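Local coordinates for AimR transcriptional regulator (PDB 5ZVV), which switches on transcription of the phage aimX locus as a dimer, and becomes an inactive monomer favouring lysogeny when it binds the arbitrium peptide, at residues R225-A230 against Q254-N259; K248-G253 against D267-F272. All coordinates share one frame; numbering follows the deposited sequence.

Interaction 1 of 2, residues R225-A230 against Q254-N259; sequences RICFFA and QKYAKN
Tyr256 lies against Cys227 and Phe228 on one side of helix 224-237. Its CB points at the helix and meets two atoms of Phe228. The backbone N and the side-chain CB of Phe228 both lie 3.7 Å from Tyr256 CB. The ring then runs across Cys227. Tyr256 CG is 3.6 Å from Cys227 CB, and CD1 comes nearest, at 3.5 Å from the same Cys227 CB. CD2, CE1, CE2 and CZ of the ring also lie around this one carbon. Cys227 CB therefore sits over the centre of the ring face, in a CH-pi contact only 7° off the ring normal. Tyr256 CG is anti to its own carbonyl carbon (chi1 -58°), which sets the ring beside the backbone N, alongside Cys227. Toward the phenol end, Tyr256 CE1 also meets the sulfur, at 4.0 Å from Cys227 SG. The sulfur stands over the same face, but farther from the normal, in a sulfur-aromatic contact. The opposite face is lined by Lys255 CG, offset toward the rim. The aromatic ring is thus sandwiched between a helix residue and its own chain neighbour.

Residues 254-259 lie in the loop between helix 243-252 and helix 260-277. The loop packs against helix 224-237, the helix before 243-252, in an all-helical family of the TPR clan. Asn259 is the N-cap of helix 260-277, and its OD1 bonds the backbone N of His262.

Beyond Tyr256, the loop meets Phe228 again through Ala257. Ala257 CB touches the Phe228 ring obliquely, 3.9 Å from Phe228 CE1. Phe228 CG lies anti to its backbone N (chi1 170°), and its ring also stacks on the ring of His262 and touches Leu266 of helix 260-277.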
loop_
_atom_site.group_PDB
_atom_site.type_symbol
_atom_site.label_atom_id
_atom_site.label_comp_id
_atom_site.label_asym_id
_atom_site.label_seq_id
_atom_site.Cartn_x
_atom_site.Cartn_y
_atom_site.Cartn_z
ATOM N N ARG A 225 -12.027 11.345 23.294
ATOM C CA ARG A 225 -10.913 11.024 22.406
ATOM C C ARG A 225 -11.148 11.584 21.007
ATOM O O ARG A 225 -10.262 12.224 20.419
ATOM C CB ARG A 225 -10.702 9.506 22.363
ATOM C CG ARG A 225 -9.516 9.039 21.519
ATOM C CD ARG A 225 -9.910 8.800 20.057
ATOM N NE ARG A 225 -10.611 7.535 19.881
ATOM C CZ ARG A 225 -10.094 6.482 19.258
ATOM N NH1 ARG A 225 -10.795 5.364 19.153
ATOM N NH2 ARG A 225 -8.878 6.556 18.735
ATOM N N ILE A 226 -12.345 11.351 20.459
ATOM C CA ILE A 226 -12.666 11.814 19.112
ATOM C C ILE A 226 -12.506 13.325 19.014
ATOM O O ILE A 226 -11.826 13.837 18.118
ATOM C CB ILE A 226 -14.087 11.373 18.717
ATOM C CG1 ILE A 226 -14.165 9.848 18.585
ATOM C CG2 ILE A 226 -14.529 12.062 17.422
ATOM C CD1 ILE A 226 -13.311 9.278 17.469
ATOM N N CYS A 227 -13.123 14.061 19.939
ATOM C CA CYS A 227 -13.080 15.517 19.862
ATOM C C CYS A 227 -11.671 16.043 20.097
ATOM O O CYS A 227 -11.249 17.013 19.453
ATOM C CB CYS A 227 -14.058 16.124 20.865
ATOM S SG CYS A 227 -15.788 15.757 20.519
ATOM N N PHE A 228 -10.929 15.414 21.013
ATOM C CA PHE A 228 -9.548 15.816 21.258
ATOM C C PHE A 228 -8.715 15.707 19.987
ATOM O O PHE A 228 -8.062 16.672 19.574
ATOM C CB PHE A 228 -8.935 14.971 22.378
ATOM C CG PHE A 228 -7.450 15.152 22.520
ATOM C CD1 PHE A 228 -6.934 16.267 23.164
ATOM C CD2 PHE A 228 -6.571 14.220 21.997
ATOM C CE1 PHE A 228 -5.570 16.444 23.282
ATOM C CE2 PHE A 228 -5.204 14.392 22.116
ATOM C CZ PHE A 228 -4.705 15.506 22.757
ATOM N N PHE A 229 -8.730 14.536 19.344
ATOM C CA PHE A 229 -7.954 14.395 18.117
ATOM C C PHE A 229 -8.522 15.226 16.972
ATOM O O PHE A 229 -7.782 15.565 16.043
ATOM C CB PHE A 229 -7.853 12.923 17.719
ATOM C CG PHE A 229 -6.842 12.163 18.527
ATOM C CD1 PHE A 229 -5.488 12.431 18.387
ATOM C CD2 PHE A 229 -7.238 11.202 19.439
ATOM C CE1 PHE A 229 -4.549 11.747 19.134
ATOM C CE2 PHE A 229 -6.303 10.511 20.192
ATOM C CZ PHE A 229 -4.957 10.785 20.038
ATOM N N ALA A 230 -9.805 15.585 17.029
ATOM C CA ALA A 230 -10.374 16.443 15.998
ATOM C C ALA A 230 -9.824 17.862 16.099
ATOM O O ALA A 230 -9.360 18.430 15.102
ATOM C CB ALA A 230 -11.897 16.439 16.100
ATOM N N GLN A 254 -8.377 21.086 24.868
ATOM C CA GLN A 254 -7.943 20.842 26.246
ATOM C C GLN A 254 -9.010 20.112 27.055
ATOM O O GLN A 254 -8.717 19.131 27.748
ATOM C CB GLN A 254 -7.573 22.162 26.922
ATOM C CG GLN A 254 -7.300 22.050 28.420
ATOM C CD GLN A 254 -6.136 21.133 28.737
ATOM O OE1 GLN A 254 -4.998 21.398 28.351
ATOM N NE2 GLN A 254 -6.417 20.042 29.439
ATOM N N LYS A 255 -10.260 20.578 26.981
ATOM C CA LYS A 255 -11.331 19.995 27.783
ATOM C C LYS A 255 -11.603 18.535 27.443
ATOM O O LYS A 255 -12.331 17.871 28.189
ATOM C CB LYS A 255 -12.614 20.813 27.609
ATOM C CG LYS A 255 -13.206 20.732 26.210
ATOM C CD LYS A 255 -14.463 21.579 26.073
ATOM C CE LYS A 255 -14.166 22.907 25.385
ATOM N NZ LYS A 255 -13.652 22.714 23.994
ATOM N N TYR A 256 -11.041 18.022 26.350
ATOM C CA TYR A 256 -11.248 16.645 25.927
ATOM C C TYR A 256 -10.067 15.736 26.253
ATOM O O TYR A 256 -10.126 14.538 25.958
ATOM C CB TYR A 256 -11.539 16.599 24.421
ATOM C CG TYR A 256 -12.740 17.422 24.001
ATOM C CD1 TYR A 256 -14.031 17.005 24.303
ATOM C CD2 TYR A 256 -12.582 18.613 23.304
ATOM C CE1 TYR A 256 -15.130 17.752 23.925
ATOM C CE2 TYR A 256 -13.676 19.366 22.920
ATOM C CZ TYR A 256 -14.947 18.931 23.233
ATOM O OH TYR A 256 -16.038 19.674 22.852
ATOM N N ALA A 257 -9.000 16.271 26.843
ATOM C CA ALA A 257 -7.833 15.480 27.222
ATOM C C ALA A 257 -8.030 14.985 28.651
ATOM O O ALA A 257 -8.061 15.783 29.593
ATOM C CB ALA A 257 -6.557 16.305 27.089
ATOM N N LYS A 258 -8.165 13.669 28.814
ATOM C CA LYS A 258 -8.514 13.077 30.102
ATOM C C LYS A 258 -7.421 12.180 30.666
ATOM O O LYS A 258 -7.666 11.472 31.651
ATOM C CB LYS A 258 -9.822 12.291 29.981
ATOM C CG LYS A 258 -11.010 13.148 29.584
ATOM C CD LYS A 258 -11.148 14.345 30.511
ATOM C CE LYS A 258 -12.294 15.249 30.090
ATOM N NZ LYS A 258 -12.399 16.452 30.965
ATOM N N ASN A 259 -6.235 12.181 30.070
ATOM C CA ASN A 259 -5.114 11.391 30.552
ATOM C C ASN A 259 -3.829 12.130 30.195
ATOM O O ASN A 259 -3.831 12.972 29.294
ATOM C CB ASN A 259 -5.116 9.977 29.952
ATOM C CG ASN A 259 -5.119 9.979 28.441
ATOM O OD1 ASN A 259 -4.124 10.326 27.809
ATOM N ND2 ASN A 259 -6.240 9.577 27.851
#

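Interaction 2 of 2, residues K248-G253 against D267-F272; sequences KAYIKG and DGALCF
Tyr250 of helix 243-252 packs on Leu270 and Ala269 of helix 260-277. It has the largest surface buried here, and its CB points at the partner helix. Its CG is anti to the carbonyl carbon (chi1 -73°), and from there the ring extends over Ala269. Ala269 CB lies under one ring face, toward the rim, 3.6 Å from Tyr250 CE1. This is a CH-pi contact, with the methyl 18° off the normal through the ring centre.

Leu270 packs near the root of the tyrosine. Its CD2 branch does the touching, at 3.7 Å from Tyr250 CB and at 3.7 Å from Tyr250 CD2. It approaches the ring obliquely. The two side chains slide past each other in opposite directions, so each reaches toward the other's helix.

The polar tip of Tyr250 is satisfied despite its burial. One water donates to Tyr250 OH at 2.7 Å and to the backbone Ala269 O at 2.6 Å. The same hydroxyl is hydrogen-bonded to Asn236 OD1 of helix 224-237. The hydroxyl is thus tied to helix 260-277 through the water and to helix 224-237 directly. The rest of the tyrosine is held by apolar groups, including Ile239, Leu266 and Leu273. Leu270 in turn touches Trp283.

The joined parts are two helices that follow each other in the chain, joined by a short loop. Their segments run in broadly opposite directions. Helices 243-252 and 260-277 thus form a helical hairpin, consistent with the stacked helices of the TPR clan to which this family belongs.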
loop_
_atom_site.group_PDB
_atom_site.type_symbol
_atom_site.label_atom_id
_atom_site.label_comp_id
_atom_site.label_asym_id
_atom_site.label_seq_id
_atom_site.Cartn_x
_atom_site.Cartn_y
_atom_site.Cartn_z
ATOM N N LYS A 248 -5.929 28.516 19.127
ATOM C CA LYS A 248 -7.296 28.496 19.636
ATOM C C LYS A 248 -7.927 27.117 19.473
ATOM O O LYS A 248 -8.647 26.648 20.364
ATOM C CB LYS A 248 -8.129 29.567 18.932
ATOM C CG LYS A 248 -9.419 29.922 19.656
ATOM C CD LYS A 248 -9.948 31.284 19.220
ATOM C CE LYS A 248 -10.326 31.291 17.751
ATOM N NZ LYS A 248 -10.894 32.602 17.321
ATOM N N ALA A 249 -7.661 26.446 18.350
ATOM C CA ALA A 249 -8.174 25.088 18.167
ATOM C C ALA A 249 -7.514 24.115 19.139
ATOM O O ALA A 249 -8.196 23.315 19.801
ATOM C CB ALA A 249 -7.964 24.639 16.721
ATOM N N TYR A 250 -6.180 24.166 19.232
ATOM C CA TYR A 250 -5.461 23.354 20.210
ATOM C C TYR A 250 -6.058 23.516 21.602
ATOM O O TYR A 250 -6.362 22.529 22.280
ATOM C CB TYR A 250 -3.981 23.737 20.228
ATOM C CG TYR A 250 -3.192 23.274 19.029
ATOM C CD1 TYR A 250 -3.470 22.061 18.412
ATOM C CD2 TYR A 250 -2.162 24.050 18.517
ATOM C CE1 TYR A 250 -2.742 21.636 17.316
ATOM C CE2 TYR A 250 -1.432 23.636 17.423
ATOM C CZ TYR A 250 -1.724 22.430 16.827
ATOM O OH TYR A 250 -0.992 22.023 15.738
ATOM N N ILE A 251 -6.240 24.764 22.039
ATOM C CA ILE A 251 -6.792 25.014 23.367
ATOM C C ILE A 251 -8.212 24.475 23.471
ATOM O O ILE A 251 -8.620 23.982 24.530
ATOM C CB ILE A 251 -6.723 26.519 23.697
ATOM C CG1 ILE A 251 -5.266 26.958 23.854
ATOM C CG2 ILE A 251 -7.499 26.832 24.966
ATOM C CD1 ILE A 251 -5.103 28.445 24.084
ATOM N N LYS A 252 -8.983 24.536 22.378
ATOM C CA LYS A 252 -10.297 23.900 22.382
ATOM C C LYS A 252 -10.191 22.399 22.619
ATOM O O LYS A 252 -11.129 21.786 23.137
ATOM C CB LYS A 252 -11.032 24.170 21.069
ATOM C CG LYS A 252 -11.632 25.558 20.967
ATOM C CD LYS A 252 -12.359 25.737 19.651
ATOM C CE LYS A 252 -12.831 27.169 19.472
ATOM N NZ LYS A 252 -13.459 27.367 18.137
ATOM N N GLY A 253 -9.065 21.791 22.250
ATOM C CA GLY A 253 -8.879 20.379 22.565
ATOM C C GLY A 253 -8.634 20.071 24.036
ATOM O O GLY A 253 -8.699 18.896 24.417
ATOM N N ASP A 267 0.187 19.620 24.671
ATOM C CA ASP A 267 1.308 20.482 25.024
ATOM C C ASP A 267 2.381 20.451 23.948
ATOM O O ASP A 267 2.977 21.483 23.629
ATOM C CB ASP A 267 1.912 20.054 26.367
ATOM C CG ASP A 267 0.957 20.232 27.531
ATOM O OD1 ASP A 267 -0.060 20.939 27.382
ATOM O OD2 ASP A 267 1.243 19.671 28.612
ATOM N N GLY A 268 2.645 19.273 23.381
ATOM C CA GLY A 268 3.619 19.186 22.305
ATOM C C GLY A 268 3.176 19.921 21.054
ATOM O O GLY A 268 3.993 20.538 20.363
ATOM N N ALA A 269 1.880 19.868 20.744
ATOM C CA ALA A 269 1.369 20.615 19.598
ATOM C C ALA A 269 1.554 22.113 19.799
ATOM O O ALA A 269 1.982 22.825 18.880
ATOM C CB ALA A 269 -0.105 20.284 19.365
ATOM N N LEU A 270 1.242 22.609 21.001
ATOM C CA LEU A 270 1.416 24.032 21.271
ATOM C C LEU A 270 2.888 24.416 21.319
ATOM O O LEU A 270 3.249 25.540 20.952
ATOM C CB LEU A 270 0.724 24.405 22.579
ATOM C CG LEU A 270 -0.803 24.439 22.536
ATOM C CD1 LEU A 270 -1.389 24.416 23.941
ATOM C CD2 LEU A 270 -1.272 25.673 21.776
ATOM N N CYS A 271 3.744 23.497 21.766
ATOM C CA CYS A 271 5.177 23.757 21.820
ATOM C C CYS A 271 5.761 23.864 20.419
ATOM O O CYS A 271 6.539 24.782 20.124
ATOM C CB CYS A 271 5.871 22.651 22.617
ATOM S SG CYS A 271 7.642 22.878 22.821
ATOM N N PHE A 272 5.389 22.933 19.539
ATOM C CA PHE A 272 5.803 23.032 18.146
ATOM C C PHE A 272 5.277 24.311 17.511
ATOM O O PHE A 272 6.003 25.005 16.792
ATOM C CB PHE A 272 5.325 21.814 17.358
ATOM C CG PHE A 272 5.820 21.787 15.940
ATOM C CD1 PHE A 272 7.138 21.459 15.663
ATOM C CD2 PHE A 272 4.975 22.095 14.886
ATOM C CE1 PHE A 272 7.603 21.434 14.357
ATOM C CE2 PHE A 272 5.432 22.071 13.578
ATOM C CZ PHE A 272 6.749 21.740 13.315
HETATM O O HOH W 1 1.632 22.038 16.415
#

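Interaction 2 is a buried helix-to-helix contact; interaction 1 is partly buried and sets a loop against a helix. The centre of interaction 1 is nevertheless nearer the centre of the chain, about 8 Å against about 15 Å for that of interaction 2. Interaction 2 uses the last turns of helix 243-252, and interaction 1 the loop that follows it. They touch where Phe228 CD1 meets Gly253 O at 3.4 Å. In each, a tyrosine ring takes an aliphatic carbon over one face. Interaction 1 adds a cysteine sulfur and no polar link. Interaction 2 adds a leucine branch and a water bridge at a buried hydroxyl. Together they pack helices 224-237, 243-252 and 260-277.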